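Long-range contacts in GTP-sensing transcriptional pleiotropic repressor CodY (Clostridioides difficile, PDB 5N0L), which acts as a nutrient-sensing repressor of transcription, with a GAF domain that binds isoleucine as a cofactor: residues Asn43-Ser48 with Thr129-Arg134; Thr116-Leu121 with Ile146-Ala151; Gln83-Ile88 with Glu102-Glu107. One frame throughout, in Å; residues are numbered along the deposited sequence.

Contact 1 (Asn43-Ser48 with Thr129-Arg134); sequences NVYVVS and TLVLSR. With ILE (isoleucine), chain G.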
loop_
_atom_site.group_PDB
_atom_site.type_symbol
_atom_site.label_atom_id
_atom_site.label_comp_id
_atom_site.label_asym_id
_atom_site.label_seq_id
_atom_site.Cartn_x
_atom_site.Cartn_y
_atom_site.Cartn_z
ATOM N N ASN A 43 21.404 4.203 25.440
ATOM C CA ASN A 43 20.787 2.917 24.836
ATOM C C ASN A 43 19.375 3.233 24.483
ATOM O O ASN A 43 18.666 3.767 25.310
ATOM C CB ASN A 43 20.835 1.822 25.908
ATOM C CG ASN A 43 22.226 1.215 26.104
ATOM O OD1 ASN A 43 23.204 1.588 25.411
ATOM N ND2 ASN A 43 22.319 0.194 27.036
ATOM N N VAL A 44 18.938 2.864 23.285
ATOM C CA VAL A 44 17.621 3.080 22.782
ATOM C C VAL A 44 17.042 1.700 22.292
ATOM O O VAL A 44 17.684 1.057 21.440
ATOM C CB VAL A 44 17.700 3.969 21.571
ATOM C CG1 VAL A 44 16.398 4.322 20.979
ATOM C CG2 VAL A 44 18.471 5.303 21.998
ATOM N N TYR A 45 15.893 1.429 22.788
ATOM C CA TYR A 45 15.094 0.256 22.322
ATOM C C TYR A 45 13.752 0.654 21.810
ATOM O O TYR A 45 12.985 1.364 22.520
ATOM C CB TYR A 45 14.947 -0.658 23.477
ATOM C CG TYR A 45 16.126 -1.040 24.265
ATOM C CD1 TYR A 45 16.609 -0.234 25.364
ATOM C CD2 TYR A 45 16.826 -2.222 24.068
ATOM C CE1 TYR A 45 17.626 -0.560 26.126
ATOM C CE2 TYR A 45 17.884 -2.587 24.849
ATOM C CZ TYR A 45 18.312 -1.817 25.901
ATOM O OH TYR A 45 19.367 -2.158 26.715
ATOM N N VAL A 46 13.441 0.270 20.551
ATOM C CA VAL A 46 12.122 0.448 20.010
ATOM C C VAL A 46 11.492 -0.949 20.087
ATOM O O VAL A 46 11.996 -1.803 19.378
ATOM C CB VAL A 46 12.213 0.911 18.602
ATOM C CG1 VAL A 46 10.887 1.040 17.977
ATOM C CG2 VAL A 46 12.911 2.316 18.528
ATOM N N VAL A 47 10.443 -1.090 20.867
ATOM C CA VAL A 47 9.942 -2.398 21.235
ATOM C C VAL A 47 8.465 -2.478 20.879
ATOM O O VAL A 47 7.631 -1.659 21.321
ATOM C CB VAL A 47 10.091 -2.618 22.772
ATOM C CG1 VAL A 47 9.676 -4.089 23.074
ATOM C CG2 VAL A 47 11.515 -2.454 23.244
ATOM N N SER A 48 8.027 -3.506 20.085
ATOM C CA SER A 48 6.639 -3.632 19.770
ATOM C C SER A 48 5.835 -3.999 21.054
ATOM O O SER A 48 6.416 -4.400 22.085
ATOM C CB SER A 48 6.437 -4.768 18.684
ATOM O OG SER A 48 6.651 -5.989 19.365
ATOM N N THR A 129 6.739 0.549 22.615
ATOM C CA THR A 129 7.421 1.361 23.657
ATOM C C THR A 129 8.779 1.739 23.218
ATOM O O THR A 129 9.503 1.014 22.595
ATOM C CB THR A 129 7.469 0.553 24.999
ATOM O OG1 THR A 129 6.176 0.043 25.348
ATOM C CG2 THR A 129 7.907 1.388 26.196
ATOM N N LEU A 130 9.155 3.014 23.505
ATOM C CA LEU A 130 10.469 3.498 23.264
ATOM C C LEU A 130 11.107 3.588 24.664
ATOM O O LEU A 130 10.538 4.202 25.587
ATOM C CB LEU A 130 10.416 4.870 22.557
ATOM C CG LEU A 130 11.733 5.522 22.355
ATOM C CD1 LEU A 130 12.664 4.961 21.313
ATOM C CD2 LEU A 130 11.492 7.025 21.925
ATOM N N VAL A 131 12.257 2.981 24.832
ATOM C CA VAL A 131 13.028 2.921 26.076
ATOM C C VAL A 131 14.403 3.509 25.849
ATOM O O VAL A 131 15.129 3.232 24.871
ATOM C CB VAL A 131 13.160 1.474 26.624
ATOM C CG1 VAL A 131 13.927 1.498 27.919
ATOM C CG2 VAL A 131 11.814 0.859 26.849
ATOM N N LEU A 132 14.754 4.529 26.694
ATOM C CA LEU A 132 15.967 5.249 26.534
ATOM C C LEU A 132 16.660 5.239 27.869
ATOM O O LEU A 132 16.000 5.371 28.895
ATOM C CB LEU A 132 15.728 6.721 26.139
ATOM C CG LEU A 132 14.929 6.851 24.855
ATOM C CD1 LEU A 132 13.735 7.684 25.140
ATOM C CD2 LEU A 132 15.675 7.435 23.705
ATOM N N SER A 133 17.962 4.961 27.859
ATOM C CA SER A 133 18.687 4.774 29.103
ATOM C C SER A 133 20.121 5.198 29.054
ATOM O O SER A 133 20.777 4.992 28.073
ATOM C CB SER A 133 18.574 3.349 29.557
ATOM O OG SER A 133 19.177 3.083 30.806
ATOM N N ARG A 134 20.608 5.923 30.102
ATOM C CA ARG A 134 21.959 6.404 30.097
ATOM C C ARG A 134 22.451 6.660 31.534
ATOM O O ARG A 134 21.670 6.744 32.503
ATOM C CB ARG A 134 22.106 7.658 29.206
ATOM C CG ARG A 134 21.427 8.874 29.906
ATOM C CD ARG A 134 21.440 9.990 28.932
ATOM N NE ARG A 134 20.911 11.285 29.511
ATOM C CZ ARG A 134 20.602 12.327 28.760
ATOM N NH1 ARG A 134 20.769 12.347 27.452
ATOM N NH2 ARG A 134 20.189 13.506 29.403
HETATM N N ILE G . 19.165 -2.928 30.664
HETATM C CA ILE G . 18.649 -1.726 29.943
HETATM C C ILE G . 19.780 -0.765 29.683
HETATM O O ILE G . 20.503 -0.437 30.621
HETATM C CB ILE G . 17.534 -1.080 30.738
HETATM C CG1 ILE G . 16.340 -2.044 30.796
HETATM C CG2 ILE G . 17.039 0.147 30.048
HETATM C CD1 ILE G . 15.505 -2.121 29.531
HETATM O OXT ILE G . 19.981 -0.434 28.533
HETATM O O HOH W 1 6.121 -2.219 24.036
#
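Asn43 N gives its hydrogen to Ser133 O at 2.8 Å, and Ser133 N returns one to Asn43 O. Tyr45 with Val131 and Val47 with Thr129 repeat this double exchange, so six backbone bonds join the antiparallel strands at their hydrogen-bonded pairs. At the Tyr45 pair they are nearly straight (170° for Tyr45 N to Val131 O). Between them, Val44 CA sends a CH...O contact to Val131 O (3.3 Å), a second use of that carbonyl.

Val44, Val46, Leu130 and Leu132 make the apolar face, packed against helices 30-40 and 141-158; Leu130 CD1 lies 3.8 Å from Val44 CG1 and equally close to Val46 CG2. On the other face, Asn43, Tyr45, Val131 and Ser133 meet the bound isoleucine. Asn43 ND2 points almost straight (176°) at carboxylate atom OXT, 2.8 Å away, while its OD1 accepts from Asp60 N. In Tyr45, chi1 of -49° swings the ring so that its edge, in plane, meets OXT; its OH donates to OXT at 2.6 Å while accepting from Ser65 N. Ser133 OG bonds to Thr115 OG1, and Ser133 CB touches ligand CG2 at 3.6 Å, beside the apolar wall of Val131 CG1.

These strands thus supply two neutral donors to one carboxylate oxygen; with Lys113 and Ser65 as further partners, this is consistent with amino-acid recognition.

Contact 2 (Thr116-Leu121 with Ile146-Ala151); sequences TVVPIL and IAEYSA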
loop_
_atom_site.group_PDB
_atom_site.type_symbol
_atom_site.label_atom_id
_atom_site.label_comp_id
_atom_site.label_asym_id
_atom_site.label_seq_id
_atom_site.Cartn_x
_atom_site.Cartn_y
_atom_site.Cartn_z
ATOM N N THR A 116 14.056 6.479 30.678
ATOM C CA THR A 116 12.816 7.024 30.265
ATOM C C THR A 116 12.047 6.044 29.362
ATOM O O THR A 116 12.634 5.478 28.416
ATOM C CB THR A 116 13.072 8.358 29.585
ATOM O OG1 THR A 116 13.564 9.279 30.628
ATOM C CG2 THR A 116 11.814 8.932 28.917
ATOM N N VAL A 117 10.784 5.906 29.645
ATOM C CA VAL A 117 9.876 4.954 28.931
ATOM C C VAL A 117 8.700 5.702 28.337
ATOM O O VAL A 117 7.884 6.395 29.058
ATOM C CB VAL A 117 9.416 3.858 29.883
ATOM C CG1 VAL A 117 8.573 2.803 29.104
ATOM C CG2 VAL A 117 10.593 3.216 30.629
ATOM N N VAL A 118 8.678 5.662 27.008
ATOM C CA VAL A 118 7.710 6.415 26.230
ATOM C C VAL A 118 6.787 5.477 25.485
ATOM O O VAL A 118 7.293 4.750 24.575
ATOM C CB VAL A 118 8.355 7.356 25.240
ATOM C CG1 VAL A 118 7.288 8.204 24.532
ATOM C CG2 VAL A 118 9.410 8.210 25.960
ATOM N N PRO A 119 5.478 5.557 25.791
ATOM C CA PRO A 119 4.530 4.745 24.979
ATOM C C PRO A 119 4.537 5.151 23.519
ATOM O O PRO A 119 4.593 6.335 23.150
ATOM C CB PRO A 119 3.178 5.013 25.620
ATOM C CG PRO A 119 3.502 5.309 27.075
ATOM C CD PRO A 119 4.804 6.078 27.011
ATOM N N ILE A 120 4.425 4.161 22.616
ATOM C CA ILE A 120 4.308 4.423 21.202
ATOM C C ILE A 120 2.860 4.133 20.845
ATOM O O ILE A 120 2.371 2.985 21.003
ATOM C CB ILE A 120 5.246 3.538 20.357
ATOM C CG1 ILE A 120 6.712 3.830 20.646
ATOM C CG2 ILE A 120 4.922 3.663 18.895
ATOM C CD1 ILE A 120 7.828 2.952 20.051
ATOM N N LEU A 121 2.178 5.149 20.366
ATOM C CA LEU A 121 0.770 5.138 20.104
ATOM C C LEU A 121 0.580 5.533 18.640
ATOM O O LEU A 121 1.355 6.288 18.043
ATOM C CB LEU A 121 0.047 6.150 20.974
ATOM C CG LEU A 121 0.316 6.077 22.498
ATOM C CD1 LEU A 121 -0.400 7.197 23.273
ATOM C CD2 LEU A 121 -0.047 4.718 23.072
ATOM N N ILE A 146 12.152 15.380 22.114
ATOM C CA ILE A 146 12.798 14.594 21.003
ATOM C C ILE A 146 12.267 13.148 21.119
ATOM O O ILE A 146 11.845 12.558 20.134
ATOM C CB ILE A 146 14.297 14.629 21.041
ATOM C CG1 ILE A 146 14.746 16.117 20.747
ATOM C CG2 ILE A 146 14.939 13.643 20.059
ATOM C CD1 ILE A 146 16.161 16.312 21.058
ATOM N N ALA A 147 12.264 12.656 22.304
ATOM C CA ALA A 147 11.751 11.232 22.529
ATOM C C ALA A 147 10.342 11.060 22.182
ATOM O O ALA A 147 9.952 10.038 21.519
ATOM C CB ALA A 147 11.981 10.762 23.895
ATOM N N GLU A 148 9.469 11.976 22.557
ATOM C CA GLU A 148 8.108 11.852 22.307
ATOM C C GLU A 148 7.696 12.024 20.862
ATOM O O GLU A 148 6.775 11.266 20.367
ATOM C CB GLU A 148 7.259 12.717 23.229
ATOM C CG GLU A 148 7.340 12.235 24.653
ATOM C CD GLU A 148 6.422 12.914 25.622
ATOM O OE1 GLU A 148 5.577 13.750 25.175
ATOM O OE2 GLU A 148 6.557 12.550 26.826
ATOM N N TYR A 149 8.307 12.980 20.145
ATOM C CA TYR A 149 7.992 13.112 18.817
ATOM C C TYR A 149 8.570 11.866 18.041
ATOM O O TYR A 149 7.896 11.419 17.101
ATOM C CB TYR A 149 8.307 14.419 18.143
ATOM C CG TYR A 149 9.565 14.648 17.547
ATOM C CD1 TYR A 149 9.933 14.080 16.278
ATOM C CD2 TYR A 149 10.412 15.641 18.092
ATOM C CE1 TYR A 149 11.103 14.424 15.678
ATOM C CE2 TYR A 149 11.579 15.954 17.494
ATOM C CZ TYR A 149 11.913 15.395 16.273
ATOM O OH TYR A 149 13.087 15.756 15.706
ATOM N N SER A 150 9.723 11.404 18.434
ATOM C CA SER A 150 10.319 10.196 17.758
ATOM C C SER A 150 9.446 8.978 17.973
ATOM O O SER A 150 9.194 8.246 16.944
ATOM C CB SER A 150 11.698 9.949 18.311
ATOM O OG SER A 150 12.665 10.889 17.898
ATOM N N ALA A 151 8.915 8.804 19.162
ATOM C CA ALA A 151 7.892 7.730 19.424
ATOM C C ALA A 151 6.658 7.854 18.615
ATOM O O ALA A 151 6.126 6.869 18.056
ATOM C CB ALA A 151 7.555 7.623 20.889
#
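The carboxylate of Glu148 ends a side chain whose CG lies 4.0 Å from Val118 CG1, the two chains crossing at about a right angle; extended beyond CG, it carries OE2 to Thr91 OG1 and to a salt bridge with Arg13 of a neighbouring subunit. The Tyr149 ring lies on the helix side turned to other subunits: Ile146 O sits 3.9 Å above one face, offset toward the rim, and the ring stacks on Tyr149 of another subunit.

No hydrogen bond crosses between strand and helix; the contact is mainly aliphatic. Ala151 CB sits between the two branched residues, 3.7 Å from Val118 CG1 and 3.9 Å from Ile120 CG1. Val118, with CG1 anti to its own N (chi1 -175°), straddles a helix turn: its other branch, CG2, reaches Ala147 CB at 4.2 Å. Alanines at both helix positions let the backbones come close, the axes passing at 8.3 Å with a crossing angle of -27°, and Ile120 CG2 rests 3.5 Å from Ala151 O.

The C-terminal helix 141-158 is thereby packed on the antiparallel sheet of the GAF domain, on the face that also meets helix 30-40. Strand 125-134 is hydrogen-bonded to Val118 and places Leu132 against Ala147; Ser150 and Ile146 touch helix 30-40.

Contact 3 (Gln83-Ile88 with Glu102-Glu107); sequences QNVLKI and EIFPEE. With ILE (isoleucine), chain G.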
loop_
_atom_site.group_PDB
_atom_site.type_symbol
_atom_site.label_atom_id
_atom_site.label_comp_id
_atom_site.label_asym_id
_atom_site.label_seq_id
_atom_site.Cartn_x
_atom_site.Cartn_y
_atom_site.Cartn_z
ATOM N N GLN A 83 5.610 -7.220 29.543
ATOM C CA GLN A 83 4.391 -6.995 30.362
ATOM C C GLN A 83 4.496 -5.676 31.148
ATOM O O GLN A 83 3.422 -4.883 31.178
ATOM C CB GLN A 83 3.812 -8.132 31.076
ATOM C CG GLN A 83 3.580 -9.303 30.055
ATOM C CD GLN A 83 2.768 -9.042 28.804
ATOM O OE1 GLN A 83 1.655 -8.414 28.823
ATOM N NE2 GLN A 83 3.227 -9.645 27.672
ATOM N N ASN A 84 5.657 -5.499 31.693
ATOM C CA ASN A 84 5.813 -4.354 32.603
ATOM C C ASN A 84 5.806 -3.036 31.872
ATOM O O ASN A 84 5.194 -2.092 32.417
ATOM C CB ASN A 84 7.020 -4.496 33.467
ATOM C CG ASN A 84 6.881 -5.584 34.540
ATOM O OD1 ASN A 84 7.912 -5.920 35.192
ATOM N ND2 ASN A 84 5.662 -6.116 34.763
ATOM N N VAL A 85 6.393 -2.925 30.686
ATOM C CA VAL A 85 6.340 -1.622 29.981
ATOM C C VAL A 85 4.919 -1.200 29.586
ATOM O O VAL A 85 4.609 0.007 29.415
ATOM C CB VAL A 85 7.374 -1.468 28.865
ATOM C CG1 VAL A 85 8.801 -1.578 29.390
ATOM C CG2 VAL A 85 7.093 -2.445 27.683
ATOM N N LEU A 86 3.986 -2.180 29.388
ATOM C CA LEU A 86 2.682 -1.873 28.989
ATOM C C LEU A 86 1.811 -1.357 30.174
ATOM O O LEU A 86 0.698 -0.878 29.966
ATOM C CB LEU A 86 2.032 -3.106 28.348
ATOM C CG LEU A 86 2.761 -3.553 27.074
ATOM C CD1 LEU A 86 2.152 -4.934 26.644
ATOM C CD2 LEU A 86 2.591 -2.592 25.914
ATOM N N LYS A 87 2.340 -1.459 31.392
ATOM C CA LYS A 87 1.676 -0.927 32.614
ATOM C C LYS A 87 1.886 0.588 32.697
ATOM O O LYS A 87 1.165 1.216 33.473
ATOM C CB LYS A 87 2.289 -1.511 33.894
ATOM C CG LYS A 87 2.117 -3.006 34.052
ATOM C CD LYS A 87 2.909 -3.588 35.158
ATOM C CE LYS A 87 2.687 -5.087 35.232
ATOM N NZ LYS A 87 3.165 -5.679 36.474
ATOM N N ILE A 88 2.776 1.125 31.890
ATOM C CA ILE A 88 3.091 2.594 31.822
ATOM C C ILE A 88 2.223 3.201 30.713
ATOM O O ILE A 88 2.390 2.878 29.557
ATOM C CB ILE A 88 4.610 2.788 31.536
ATOM C CG1 ILE A 88 5.525 2.218 32.696
ATOM C CG2 ILE A 88 5.004 4.259 31.240
ATOM C CD1 ILE A 88 6.976 1.963 32.414
ATOM N N GLU A 102 10.933 -2.070 39.905
ATOM C CA GLU A 102 9.506 -2.290 39.855
ATOM C C GLU A 102 9.083 -2.620 38.396
ATOM O O GLU A 102 8.219 -3.476 38.182
ATOM C CB GLU A 102 8.740 -1.078 40.454
ATOM C CG GLU A 102 8.970 -0.904 41.961
ATOM C CD GLU A 102 8.492 0.464 42.542
ATOM O OE1 GLU A 102 7.652 1.165 41.918
ATOM O OE2 GLU A 102 8.946 0.854 43.645
ATOM N N ILE A 103 9.747 -1.995 37.417
ATOM C CA ILE A 103 9.489 -2.215 35.990
ATOM C C ILE A 103 10.472 -3.193 35.319
ATOM O O ILE A 103 10.037 -4.047 34.467
ATOM C CB ILE A 103 9.576 -0.867 35.234
ATOM C CG1 ILE A 103 8.465 0.063 35.789
ATOM C CG2 ILE A 103 9.357 -1.104 33.747
ATOM C CD1 ILE A 103 8.879 1.497 35.809
ATOM N N PHE A 104 11.737 -3.106 35.649
ATOM C CA PHE A 104 12.798 -3.869 34.982
ATOM C C PHE A 104 13.521 -4.620 36.071
ATOM O O PHE A 104 14.577 -4.174 36.587
ATOM C CB PHE A 104 13.736 -2.956 34.200
ATOM C CG PHE A 104 13.083 -2.163 33.162
ATOM C CD1 PHE A 104 12.512 -2.727 32.014
ATOM C CD2 PHE A 104 13.069 -0.744 33.262
ATOM C CE1 PHE A 104 11.944 -1.977 31.048
ATOM C CE2 PHE A 104 12.467 0.036 32.297
ATOM C CZ PHE A 104 11.901 -0.533 31.159
ATOM N N PRO A 105 13.008 -5.852 36.411
ATOM C CA PRO A 105 13.545 -6.445 37.638
ATOM C C PRO A 105 14.938 -7.006 37.645
ATOM O O PRO A 105 15.416 -7.351 38.730
ATOM C CB PRO A 105 12.541 -7.549 37.961
ATOM C CG PRO A 105 11.291 -7.048 37.494
ATOM C CD PRO A 105 11.603 -6.284 36.238
ATOM N N GLU A 106 15.583 -7.079 36.474
ATOM C CA GLU A 106 16.895 -7.640 36.347
ATOM C C GLU A 106 17.977 -6.601 36.267
ATOM O O GLU A 106 19.097 -6.854 35.749
ATOM C CB GLU A 106 16.968 -8.501 35.040
ATOM C CG GLU A 106 15.935 -9.595 34.912
ATOM C CD GLU A 106 15.892 -10.404 36.167
ATOM O OE1 GLU A 106 16.972 -10.943 36.539
ATOM O OE2 GLU A 106 14.807 -10.449 36.808
ATOM N N GLU A 107 17.710 -5.414 36.776
ATOM C CA GLU A 107 18.673 -4.388 36.574
ATOM C C GLU A 107 19.647 -4.178 37.710
ATOM O O GLU A 107 20.280 -3.050 37.778
ATOM C CB GLU A 107 17.944 -3.051 36.265
ATOM C CG GLU A 107 17.213 -3.060 34.963
ATOM C CD GLU A 107 18.078 -3.417 33.781
ATOM O OE1 GLU A 107 19.038 -2.639 33.560
ATOM O OE2 GLU A 107 17.792 -4.496 33.081
HETATM N N ILE G . 19.165 -2.928 30.664
HETATM C CA ILE G . 18.649 -1.726 29.943
HETATM C C ILE G . 19.780 -0.765 29.683
HETATM O O ILE G . 20.503 -0.437 30.621
HETATM C CB ILE G . 17.534 -1.080 30.738
HETATM C CG1 ILE G . 16.340 -2.044 30.796
HETATM C CG2 ILE G . 17.039 0.147 30.048
HETATM C CD1 ILE G . 15.505 -2.121 29.531
HETATM O OXT ILE G . 19.981 -0.434 28.533
HETATM O O HOH W 2 5.903 -3.744 36.888
#
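Val85 CG1 meets the Phe104 ring at CE1, 3.6 Å away, beside the isoleucine pocket of this GAF domain, one wall of which is Phe104; the two side chains cross at about a right angle, the methyl approaching the ring obliquely. Phe104 itself is in the first shell. The terminal methyl CD1 of the bound isoleucine lies 3.8 Å above one face of the Phe104 ring, offset toward the rim. An aromatic ring suits this place, offering a broad flat wall to an aliphatic side chain.

Glu107 supplies the polar counterpart: its OE1 accepts from the ligand N at 2.9 Å. Bending of the Glu107 chain at chi2 (-55°) brings the carboxylate back toward the ligand, and a salt bridge from OE1 to Arg110 NE and a bond from OE2 to Tyr81 OH fix its rotation. The acid would be expected to favour a charged ammonium group. A type I turn, its closing bond weak, folds the chain so that Phe104 and Glu107 both reach the ligand.

Behind the ring stands Ile103, whose CG2 lies 3.5 Å above the centre of the face opposite the ligand, so Phe104 is sandwiched. Ile103 is held in turn by Ile88, CD1 to CD1 at 3.9 Å, and by Asn84, whose CB is 4.1 Å from Ile103 CG2. Farther out, a type I turn runs from Val85 to Ile88, and Arg126 pins it by donating to both Val85 O and Ile88 O.

At the outer margin one water joins the segments, donating to Glu102 O at 2.7 Å and accepting a weak, 3.4 Å bond from Lys87 NZ.

How the contacts relate
From the N terminus, strand 43-48 comes first and waits until 129-134 for its partner, so contact 1 closes the longest loop. Nested inside that loop, 83-88 and 102-107 meet in contact 3, a short closure completed before strand 114-122 begins. Contact 2 then opens at 116-121, still within the loop of contact 1, but closes beyond it at 146-151, so contacts 1 and 2 cross while contacts 3 and 2 follow in series. Contact 1 pairs two inner strands of the sheet, contact 2 fastens the C-terminal helix to it, and contact 3 packs over part of its ligand side. Contacts 1 and 3 both touch the isoleucine; Val117 packs against Ile88 and Phe104, linking contact 2 to contact 3.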